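Local coordinates for protein 5-formyl-3-hydroxy-2-methylpyridine 4-carboxylate 5-dehydrogenase (Mesorhizobium japonicum MAFF 303099, PDB 4OM8) that oxidises the vitamin B6 breakdown intermediate 5-formyl-3-hydroxy-2-methylpyridine-4-carboxylate with NAD(+), and can also reduce it with NADH to 4-pyridoxate, at residues I5-L10 with G16-L21; S43-A48 with V67-D72; D108-S113 with A162-L167. All coordinates share one frame; numbering follows the deposited sequence.

Contact 1 (I5-L10 with G16-L21); sequences IAIIGL and GMAARL. With NAD (nicotinamide-adenine-dinucleotide), chain C.
The first beta-alpha-beta unit of the Rossmann fold packs here, where I5 and I7 of strand 4-8 meet M17, A18 and L21 of helix 14-23. The axes of 5-8 and 16-21 run almost antiparallel, at 171° and 9.9 Å, as a helix does on its way back across a parallel sheet. I7 takes the middle. Its CG1 stands anti to the carbonyl carbon (chi1 -63°) and the chain extends from there, which carries CD1 to 3.7 Å from A18 CA. So close an approach suits alanine, whose methyl lets I7 rest almost on the helix backbone. The same CD1 lies 4.0 Å from M17 SD and 4.1 Å from L21 CD1. Two residues earlier on the strand, I5 crosses L21 at about a right angle, with I5 CD1 4.1 Å from L21 CD1. Branched isoleucines suit a strand; M17, unbranched and flexible, brings its sulfur alongside the I7 methyl, and L21 offers a forked end to both isoleucines. I8 points to the other side of the sheet, and its CG2 lies 3.5 Å from NAD C2A of the adenine. At G9 a side chain would be jammed against I8 O; with G11 and G14 it fits the GxGxxG turn of NAD-binding Rossmann folds.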
loop_
_atom_site.group_PDB
_atom_site.type_symbol
_atom_site.label_atom_id
_atom_site.label_comp_id
_atom_site.label_asym_id
_atom_site.label_seq_id
_atom_site.Cartn_x
_atom_site.Cartn_y
_atom_site.Cartn_z
ATOM N N ILE A 5 -8.620 -2.515 -31.994
ATOM C CA ILE A 5 -9.094 -3.091 -30.751
ATOM C C ILE A 5 -10.599 -2.908 -30.630
ATOM O O ILE A 5 -11.136 -1.841 -30.943
ATOM C CB ILE A 5 -8.383 -2.446 -29.550
ATOM C CG1 ILE A 5 -6.874 -2.698 -29.665
ATOM C CG2 ILE A 5 -8.963 -2.991 -28.230
ATOM C CD1 ILE A 5 -6.040 -2.060 -28.563
ATOM N N ALA A 6 -11.281 -3.963 -30.205
ATOM C CA ALA A 6 -12.683 -3.871 -29.818
ATOM C C ALA A 6 -12.770 -4.082 -28.317
ATOM O O ALA A 6 -12.112 -4.970 -27.782
ATOM C CB ALA A 6 -13.539 -4.906 -30.549
ATOM N N ILE A 7 -13.581 -3.269 -27.654
ATOM C CA ILE A 7 -13.918 -3.465 -26.249
ATOM C C ILE A 7 -15.395 -3.829 -26.121
ATOM O O ILE A 7 -16.268 -3.135 -26.661
ATOM C CB ILE A 7 -13.598 -2.209 -25.403
ATOM C CG1 ILE A 7 -12.093 -1.930 -25.447
ATOM C CG2 ILE A 7 -14.070 -2.406 -23.966
ATOM C CD1 ILE A 7 -11.677 -0.588 -24.907
ATOM N N ILE A 8 -15.661 -4.933 -25.419
ATOM C CA ILE A 8 -17.029 -5.390 -25.163
ATOM C C ILE A 8 -17.372 -5.166 -23.698
ATOM O O ILE A 8 -16.873 -5.874 -22.813
ATOM C CB ILE A 8 -17.198 -6.877 -25.511
ATOM C CG1 ILE A 8 -16.641 -7.167 -26.908
ATOM C CG2 ILE A 8 -18.655 -7.314 -25.335
ATOM C CD1 ILE A 8 -17.250 -6.321 -28.033
ATOM N N GLY A 9 -18.191 -4.149 -23.441
ATOM C CA GLY A 9 -18.595 -3.814 -22.081
ATOM C C GLY A 9 -18.029 -2.467 -21.710
ATOM O O GLY A 9 -16.804 -2.282 -21.688
ATOM N N LEU A 10 -18.928 -1.520 -21.427
ATOM C CA LEU A 10 -18.557 -0.127 -21.174
ATOM C C LEU A 10 -19.040 0.413 -19.837
ATOM O O LEU A 10 -19.526 1.545 -19.761
ATOM C CB LEU A 10 -19.106 0.777 -22.276
ATOM C CG LEU A 10 -18.417 0.754 -23.635
ATOM C CD1 LEU A 10 -19.230 1.578 -24.632
ATOM C CD2 LEU A 10 -17.012 1.314 -23.500
ATOM N N GLY A 16 -12.430 4.649 -19.714
ATOM C CA GLY A 16 -11.038 5.005 -19.500
ATOM C C GLY A 16 -10.083 4.084 -20.239
ATOM O O GLY A 16 -9.028 4.510 -20.724
ATOM N N MET A 17 -10.449 2.807 -20.309
ATOM C CA MET A 17 -9.678 1.828 -21.062
ATOM C C MET A 17 -9.620 2.218 -22.545
ATOM O O MET A 17 -8.548 2.197 -23.177
ATOM C CB MET A 17 -10.300 0.445 -20.907
ATOM C CG MET A 17 -9.463 -0.652 -21.518
ATOM S SD MET A 17 -10.327 -2.241 -21.552
ATOM C CE MET A 17 -10.516 -2.570 -19.796
ATOM N N ALA A 18 -10.783 2.566 -23.090
ATOM C CA ALA A 18 -10.869 2.962 -24.496
ATOM C C ALA A 18 -10.033 4.211 -24.755
ATOM O O ALA A 18 -9.234 4.257 -25.700
ATOM C CB ALA A 18 -12.328 3.200 -24.897
ATOM N N ALA A 19 -10.200 5.214 -23.909
ATOM C CA ALA A 19 -9.443 6.452 -24.063
ATOM C C ALA A 19 -7.933 6.197 -23.997
ATOM O O ALA A 19 -7.169 6.738 -24.795
ATOM C CB ALA A 19 -9.860 7.451 -23.004
ATOM N N ARG A 20 -7.503 5.357 -23.055
ATOM C CA ARG A 20 -6.075 5.158 -22.851
ATOM C C ARG A 20 -5.464 4.404 -24.014
ATOM O O ARG A 20 -4.342 4.699 -24.428
ATOM C CB ARG A 20 -5.797 4.400 -21.547
ATOM C CG ARG A 20 -4.308 4.183 -21.285
ATOM C CD ARG A 20 -3.607 5.519 -21.190
ATOM N NE ARG A 20 -2.158 5.430 -21.014
ATOM C CZ ARG A 20 -1.288 5.356 -22.016
ATOM N NH1 ARG A 20 -1.715 5.322 -23.279
ATOM N NH2 ARG A 20 0.015 5.319 -21.759
ATOM N N LEU A 21 -6.189 3.411 -24.526
ATOM C CA LEU A 21 -5.700 2.669 -25.674
ATOM C C LEU A 21 -5.632 3.553 -26.918
ATOM O O LEU A 21 -4.654 3.499 -27.662
ATOM C CB LEU A 21 -6.594 1.453 -25.934
ATOM C CG LEU A 21 -6.471 0.368 -24.858
ATOM C CD1 LEU A 21 -7.580 -0.673 -25.026
ATOM C CD2 LEU A 21 -5.104 -0.313 -24.928
HETATM P PA NAD C . -19.735 -3.016 -14.812
HETATM O O1A NAD C . -20.873 -3.808 -14.191
HETATM O O2A NAD C . -19.468 -1.583 -14.376
HETATM O O5B NAD C . -19.957 -3.016 -16.406
HETATM C C5B NAD C . -20.339 -4.191 -17.121
HETATM C C4B NAD C . -20.900 -3.751 -18.465
HETATM O O4B NAD C . -21.082 -4.893 -19.303
HETATM C C3B NAD C . -22.263 -3.079 -18.302
HETATM O O3B NAD C . -22.247 -1.773 -18.893
HETATM C C2B NAD C . -23.220 -4.023 -19.021
HETATM O O2B NAD C . -24.332 -3.375 -19.658
HETATM C C1B NAD C . -22.299 -4.676 -20.032
HETATM N N9A NAD C . -22.754 -5.963 -20.586
HETATM C C8A NAD C . -23.447 -6.935 -19.968
HETATM N N7A NAD C . -23.653 -7.981 -20.806
HETATM C C5A NAD C . -23.077 -7.682 -21.982
HETATM C C6A NAD C . -22.920 -8.334 -23.294
HETATM N N6A NAD C . -23.431 -9.566 -23.534
HETATM N N1A NAD C . -22.248 -7.660 -24.252
HETATM C C2A NAD C . -21.735 -6.436 -24.038
HETATM N N3A NAD C . -21.842 -5.783 -22.870
HETATM C C4A NAD C . -22.493 -6.348 -21.830
HETATM O O3 NAD C . -18.421 -3.942 -14.698
HETATM P PN NAD C . -16.899 -3.441 -14.539
HETATM O O1N NAD C . -16.658 -3.008 -13.105
HETATM O O2N NAD C . -16.498 -2.503 -15.654
HETATM O O5D NAD C . -16.103 -4.817 -14.747
HETATM C C5D NAD C . -16.117 -5.515 -15.999
HETATM C C4D NAD C . -15.135 -6.676 -15.890
HETATM O O4D NAD C . -13.875 -6.139 -15.500
HETATM C C3D NAD C . -15.520 -7.671 -14.806
HETATM O O3D NAD C . -15.023 -8.949 -15.213
HETATM C C2D NAD C . -14.734 -7.217 -13.592
HETATM O O2D NAD C . -14.420 -8.303 -12.714
HETATM C C1D NAD C . -13.468 -6.677 -14.235
HETATM N N1N NAD C . -12.769 -5.640 -13.459
HETATM C C2N NAD C . -13.419 -4.760 -12.670
HETATM C C3N NAD C . -12.700 -3.784 -11.975
HETATM C C7N NAD C . -13.357 -2.795 -11.049
HETATM O O7N NAD C . -14.517 -2.439 -11.201
HETATM N N7N NAD C . -12.622 -2.337 -10.037
HETATM C C4N NAD C . -11.318 -3.722 -12.107
HETATM C C5N NAD C . -10.680 -4.633 -12.937
HETATM C C6N NAD C . -11.439 -5.580 -13.611
#

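Contact 2 (S43-A48 with V67-D72); sequences SMLSVA and VRFTDD
This is a small apolar contact near the surface of the NAD-binding domain, in which L45 of helix 35-54 meets V67 and F69 of strand 66-70, the outermost strand of the sheet at this end. The two elements belong to the second beta-alpha-beta unit, strand 27-31, helix 35-54 and strand 66-70. A single methyl does the touching from the helix: L45 CD2 comes 3.9 Å from V67 CG1 and 4.0 Å from F69 CZ. L45 and V67 reach toward each other tip to tip, whereas L45 and F69 run alongside one another, pointing opposite ways, the methyl meeting the ring obliquely. The torsions explain the reach. L45 swings CG opposite its backbone N (chi1 -179°), and V67 does the same with CG1 (chi1 178°), bringing the two methyls together.

V67 and F69 are two residues apart on an extended strand and so face the same side, while R68 between them turns the other way and forms a salt bridge with D75. A beta-branched valine and a flat phenylalanine suit this strand, and a leucine suits the helix because one branch, CD2, serves both strand residues while the other, CD1, turns to A19 of helix 14-23. That helix also sets A18 and A22 against V67; F69 rests on I38, A41 and R42 of helix 35-54 itself. Farther along the chain, T70 OG1 accepts from D72 N at 3.3 Å, an ST turn, and D72 caps the following helix through D75 N.

No hydrogen bond or salt bridge crosses between 43-48 and 67-72. The pair is therefore held by dispersion and the exclusion of water from three apolar side chains, consistent with a contact that favours close approach without demanding a precise bond direction.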
loop_
_atom_site.group_PDB
_atom_site.type_symbol
_atom_site.label_atom_id
_atom_site.label_comp_id
_atom_site.label_asym_id
_atom_site.label_seq_id
_atom_site.Cartn_x
_atom_site.Cartn_y
_atom_site.Cartn_z
ATOM N N SER A 43 -19.916 10.612 -21.363
ATOM C CA SER A 43 -19.454 11.580 -20.378
ATOM C C SER A 43 -18.207 11.062 -19.663
ATOM O O SER A 43 -17.298 11.827 -19.344
ATOM C CB SER A 43 -20.559 11.899 -19.365
ATOM O OG SER A 43 -21.324 10.748 -19.046
ATOM N N MET A 44 -18.159 9.759 -19.411
ATOM C CA MET A 44 -16.990 9.178 -18.771
ATOM C C MET A 44 -15.763 9.298 -19.673
ATOM O O MET A 44 -14.651 9.512 -19.189
ATOM C CB MET A 44 -17.247 7.721 -18.408
ATOM C CG MET A 44 -18.339 7.537 -17.368
ATOM S SD MET A 44 -18.831 5.814 -17.224
ATOM C CE MET A 44 -17.422 5.133 -16.355
ATOM N N LEU A 45 -15.976 9.179 -20.984
ATOM C CA LEU A 45 -14.891 9.274 -21.965
ATOM C C LEU A 45 -14.253 10.676 -22.046
ATOM O O LEU A 45 -13.026 10.810 -22.110
ATOM C CB LEU A 45 -15.406 8.855 -23.352
ATOM C CG LEU A 45 -14.382 8.879 -24.483
ATOM C CD1 LEU A 45 -13.275 7.880 -24.191
ATOM C CD2 LEU A 45 -15.060 8.551 -25.796
ATOM N N SER A 46 -15.074 11.723 -22.039
ATOM C CA SER A 46 -14.560 13.086 -22.162
ATOM C C SER A 46 -13.737 13.504 -20.937
ATOM O O SER A 46 -12.707 14.169 -21.064
ATOM C CB SER A 46 -15.709 14.071 -22.389
ATOM O OG SER A 46 -16.673 13.974 -21.357
ATOM N N VAL A 47 -14.193 13.084 -19.764
ATOM C CA VAL A 47 -13.457 13.340 -18.537
ATOM C C VAL A 47 -12.127 12.592 -18.588
ATOM O O VAL A 47 -11.080 13.135 -18.225
ATOM C CB VAL A 47 -14.266 12.923 -17.303
ATOM C CG1 VAL A 47 -13.427 13.088 -16.033
ATOM C CG2 VAL A 47 -15.529 13.764 -17.207
ATOM N N ALA A 48 -12.160 11.362 -19.088
ATOM C CA ALA A 48 -10.947 10.555 -19.160
ATOM C C ALA A 48 -9.898 11.172 -20.090
ATOM O O ALA A 48 -8.703 11.130 -19.791
ATOM C CB ALA A 48 -11.291 9.128 -19.609
ATOM N N VAL A 67 -11.528 6.667 -30.681
ATOM C CA VAL A 67 -12.537 5.878 -29.983
ATOM C C VAL A 67 -13.893 6.104 -30.631
ATOM O O VAL A 67 -14.275 7.249 -30.891
ATOM C CB VAL A 67 -12.649 6.258 -28.490
ATOM C CG1 VAL A 67 -13.745 5.434 -27.805
ATOM C CG2 VAL A 67 -11.331 6.079 -27.778
ATOM N N ARG A 68 -14.616 5.015 -30.890
ATOM C CA ARG A 68 -15.999 5.077 -31.354
ATOM C C ARG A 68 -16.843 4.065 -30.598
ATOM O O ARG A 68 -16.399 2.942 -30.373
ATOM C CB ARG A 68 -16.080 4.806 -32.862
ATOM C CG ARG A 68 -17.494 4.795 -33.414
ATOM C CD ARG A 68 -17.499 4.746 -34.939
ATOM N NE ARG A 68 -16.931 3.526 -35.524
ATOM C CZ ARG A 68 -17.637 2.412 -35.730
ATOM N NH1 ARG A 68 -18.911 2.358 -35.360
ATOM N NH2 ARG A 68 -17.069 1.348 -36.283
ATOM N N PHE A 69 -18.048 4.469 -30.203
ATOM C CA PHE A 69 -19.010 3.579 -29.566
ATOM C C PHE A 69 -20.059 3.128 -30.580
ATOM O O PHE A 69 -20.513 3.914 -31.417
ATOM C CB PHE A 69 -19.721 4.262 -28.385
ATOM C CG PHE A 69 -18.818 4.617 -27.234
ATOM C CD1 PHE A 69 -17.591 4.002 -27.071
ATOM C CD2 PHE A 69 -19.217 5.559 -26.303
ATOM C CE1 PHE A 69 -16.772 4.325 -26.013
ATOM C CE2 PHE A 69 -18.398 5.893 -25.238
ATOM C CZ PHE A 69 -17.172 5.276 -25.099
ATOM N N THR A 70 -20.477 1.875 -30.469
ATOM C CA THR A 70 -21.496 1.333 -31.362
ATOM C C THR A 70 -22.429 0.377 -30.615
ATOM O O THR A 70 -22.048 -0.212 -29.588
ATOM C CB THR A 70 -20.858 0.610 -32.576
ATOM O OG1 THR A 70 -21.887 0.174 -33.474
ATOM C CG2 THR A 70 -20.029 -0.598 -32.130
ATOM N N ASP A 71 -23.655 0.229 -31.125
ATOM C CA ASP A 71 -24.626 -0.696 -30.537
ATOM C C ASP A 71 -24.748 -1.983 -31.358
ATOM O O ASP A 71 -25.685 -2.775 -31.174
ATOM C CB ASP A 71 -26.002 -0.020 -30.397
ATOM C CG ASP A 71 -26.691 0.200 -31.739
ATOM O OD1 ASP A 71 -25.995 0.288 -32.775
ATOM O OD2 ASP A 71 -27.940 0.298 -31.757
ATOM N N ASP A 72 -23.795 -2.195 -32.265
ATOM C CA ASP A 72 -23.779 -3.381 -33.111
ATOM C C ASP A 72 -22.476 -4.129 -32.891
ATOM O O ASP A 72 -21.408 -3.626 -33.225
ATOM C CB ASP A 72 -23.939 -2.995 -34.586
ATOM C CG ASP A 72 -24.123 -4.196 -35.476
ATOM O OD1 ASP A 72 -23.123 -4.882 -35.761
ATOM O OD2 ASP A 72 -25.275 -4.470 -35.876
#

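Contact 3 (D108-S113 with A162-L167); sequences DTIVAS and ATIRDL
Strand 110-113 and helix 158-170 pass with the CA atoms of I110 and I164 8.6 Å apart, the usual kind of spacing for a helix lying over a sheet, bridged by side chains with no hydrogen bond across. Strand 110-113 is an inner strand of the Rossmann-type sheet in the NAD-binding domain, held between strands 82-85 and 133-137, and the helix covers one face of it. I110 carries the contact from the strand by spreading two branches. Its CG1 lies anti to the carbonyl carbon (chi1 -66°), and the extended chi2 carries CD1 out to T163, 3.8 Å from T163 CG2. The shorter branch, CG2, meets I164 CD1 at 4.0 Å. The side chains of I110 and I164 lie flank to flank with their ends pointing contrary ways, whereas those of I110 and T163 meet at a slant.

A beta-branched isoleucine suits both the strand and this divided task. With an alanine here both branches would be gone, which would probably open a gap beside I164 and leave T163 CG2 without its apolar neighbour on the strand. Threonine fits the partly exposed edge of the contact because it can divide its two ends: CG2 faces I110, while OG1 is hydrogen-bonded to the backbone O of Q159 one turn earlier in the helix. I164 sits deeper and is wholly apolar, lying also against L82 and I2. V111 turns to the opposite face of the sheet, against I105 and I127. At the deeper side of the contact, I164 CG1 lies 4.1 Å from I110 CG2.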
loop_
_atom_site.group_PDB
_atom_site.type_symbol
_atom_site.label_atom_id
_atom_site.label_comp_id
_atom_site.label_asym_id
_atom_site.label_seq_id
_atom_site.Cartn_x
_atom_site.Cartn_y
_atom_site.Cartn_z
ATOM N N ASP A 108 -6.736 -15.826 -35.372
ATOM C CA ASP A 108 -5.530 -15.316 -34.735
ATOM C C ASP A 108 -5.771 -14.002 -33.987
ATOM O O ASP A 108 -4.840 -13.441 -33.401
ATOM C CB ASP A 108 -4.406 -15.149 -35.759
ATOM C CG ASP A 108 -4.758 -14.192 -36.874
ATOM O OD1 ASP A 108 -5.960 -13.960 -37.125
ATOM O OD2 ASP A 108 -3.817 -13.679 -37.515
ATOM N N THR A 109 -7.009 -13.514 -33.984
ATOM C CA THR A 109 -7.354 -12.380 -33.130
ATOM C C THR A 109 -7.140 -12.763 -31.665
ATOM O O THR A 109 -7.569 -13.821 -31.246
ATOM C CB THR A 109 -8.812 -11.957 -33.362
ATOM O OG1 THR A 109 -8.919 -11.389 -34.674
ATOM C CG2 THR A 109 -9.266 -10.921 -32.350
ATOM N N ILE A 110 -6.478 -11.912 -30.884
ATOM C CA ILE A 110 -6.350 -12.200 -29.466
ATOM C C ILE A 110 -7.633 -11.771 -28.757
ATOM O O ILE A 110 -8.192 -10.710 -29.039
ATOM C CB ILE A 110 -5.108 -11.519 -28.859
ATOM C CG1 ILE A 110 -3.856 -12.151 -29.470
ATOM C CG2 ILE A 110 -5.090 -11.662 -27.336
ATOM C CD1 ILE A 110 -2.566 -11.487 -29.094
ATOM N N VAL A 111 -8.120 -12.626 -27.868
ATOM C CA VAL A 111 -9.261 -12.286 -27.036
ATOM C C VAL A 111 -8.803 -12.229 -25.585
ATOM O O VAL A 111 -8.378 -13.232 -25.023
ATOM C CB VAL A 111 -10.398 -13.298 -27.192
ATOM C CG1 VAL A 111 -11.577 -12.897 -26.326
ATOM C CG2 VAL A 111 -10.826 -13.351 -28.660
ATOM N N ALA A 112 -8.860 -11.037 -24.995
ATOM C CA ALA A 112 -8.430 -10.844 -23.621
ATOM C C ALA A 112 -9.624 -10.616 -22.725
ATOM O O ALA A 112 -10.577 -9.965 -23.136
ATOM C CB ALA A 112 -7.485 -9.654 -23.531
ATOM N N SER A 113 -9.590 -11.162 -21.516
ATOM C CA SER A 113 -10.608 -10.849 -20.521
ATOM C C SER A 113 -10.055 -9.931 -19.452
ATOM O O SER A 113 -8.933 -10.131 -18.980
ATOM C CB SER A 113 -11.135 -12.118 -19.855
ATOM O OG SER A 113 -12.115 -11.784 -18.877
ATOM N N ALA A 162 3.273 -12.771 -24.661
ATOM C CA ALA A 162 4.309 -11.829 -25.069
ATOM C C ALA A 162 3.734 -10.683 -25.906
ATOM O O ALA A 162 4.118 -9.540 -25.726
ATOM C CB ALA A 162 5.398 -12.544 -25.832
ATOM N N THR A 163 2.794 -10.991 -26.793
ATOM C CA THR A 163 2.219 -9.963 -27.662
ATOM C C THR A 163 1.448 -8.907 -26.864
ATOM O O THR A 163 1.560 -7.716 -27.138
ATOM C CB THR A 163 1.290 -10.585 -28.718
ATOM O OG1 THR A 163 2.053 -11.451 -29.572
ATOM C CG2 THR A 163 0.633 -9.492 -29.574
ATOM N N ILE A 164 0.671 -9.341 -25.874
ATOM C CA ILE A 164 -0.065 -8.388 -25.043
ATOM C C ILE A 164 0.883 -7.620 -24.106
ATOM O O ILE A 164 0.728 -6.413 -23.921
ATOM C CB ILE A 164 -1.176 -9.112 -24.253
ATOM C CG1 ILE A 164 -2.220 -9.660 -25.231
ATOM C CG2 ILE A 164 -1.815 -8.196 -23.210
ATOM C CD1 ILE A 164 -2.865 -8.600 -26.122
ATOM N N ARG A 165 1.878 -8.300 -23.533
ATOM C CA ARG A 165 2.918 -7.607 -22.758
ATOM C C ARG A 165 3.532 -6.497 -23.592
ATOM O O ARG A 165 3.677 -5.374 -23.136
ATOM C CB ARG A 165 4.013 -8.577 -22.306
ATOM C CG ARG A 165 5.246 -7.892 -21.717
ATOM C CD ARG A 165 6.278 -8.898 -21.224
ATOM N NE ARG A 165 7.473 -8.229 -20.702
ATOM C CZ ARG A 165 8.518 -7.868 -21.446
ATOM N NH1 ARG A 165 8.540 -8.122 -22.752
ATOM N NH2 ARG A 165 9.560 -7.266 -20.882
ATOM N N ASP A 166 3.864 -6.832 -24.835
ATOM C CA ASP A 166 4.504 -5.892 -25.752
ATOM C C ASP A 166 3.599 -4.717 -26.109
ATOM O O ASP A 166 4.044 -3.573 -26.151
ATOM C CB ASP A 166 4.932 -6.630 -27.026
ATOM C CG ASP A 166 5.736 -5.760 -27.949
ATOM O OD1 ASP A 166 6.775 -5.237 -27.503
ATOM O OD2 ASP A 166 5.317 -5.605 -29.116
ATOM N N LEU A 167 2.321 -5.000 -26.352
ATOM C CA LEU A 167 1.357 -3.943 -26.654
ATOM C C LEU A 167 1.293 -2.926 -25.516
ATOM O O LEU A 167 1.326 -1.718 -25.728
ATOM C CB LEU A 167 -0.032 -4.547 -26.899
ATOM C CG LEU A 167 -1.166 -3.534 -27.066
ATOM C CD1 LEU A 167 -0.981 -2.720 -28.362
ATOM C CD2 LEU A 167 -2.541 -4.204 -27.019
#

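How the contacts relate
All three contacts lay a helix on the same sheet of the NAD-binding domain, and none has a hydrogen bond across it. Contacts 1 and 3 are buried, whereas contact 2 lies toward the surface at the outermost strand. Contacts 1 and 2 touch and belong to consecutive beta-alpha-beta units that share strand 27-31: A19 CB lies 3.6 Å from L45 CD1, and L10 meets F69. Contact 3 is farther along the sheet, its centre about 14 Å from that of contact 1 and about 22 Å from that of contact 2. Contact 1 alone includes NAD-pocket residues. Its chemistry is aliphatic with a thioether; contact 2 sets an aromatic ring beside leucine and valine, and contact 3 has a threonine at its partly exposed edge.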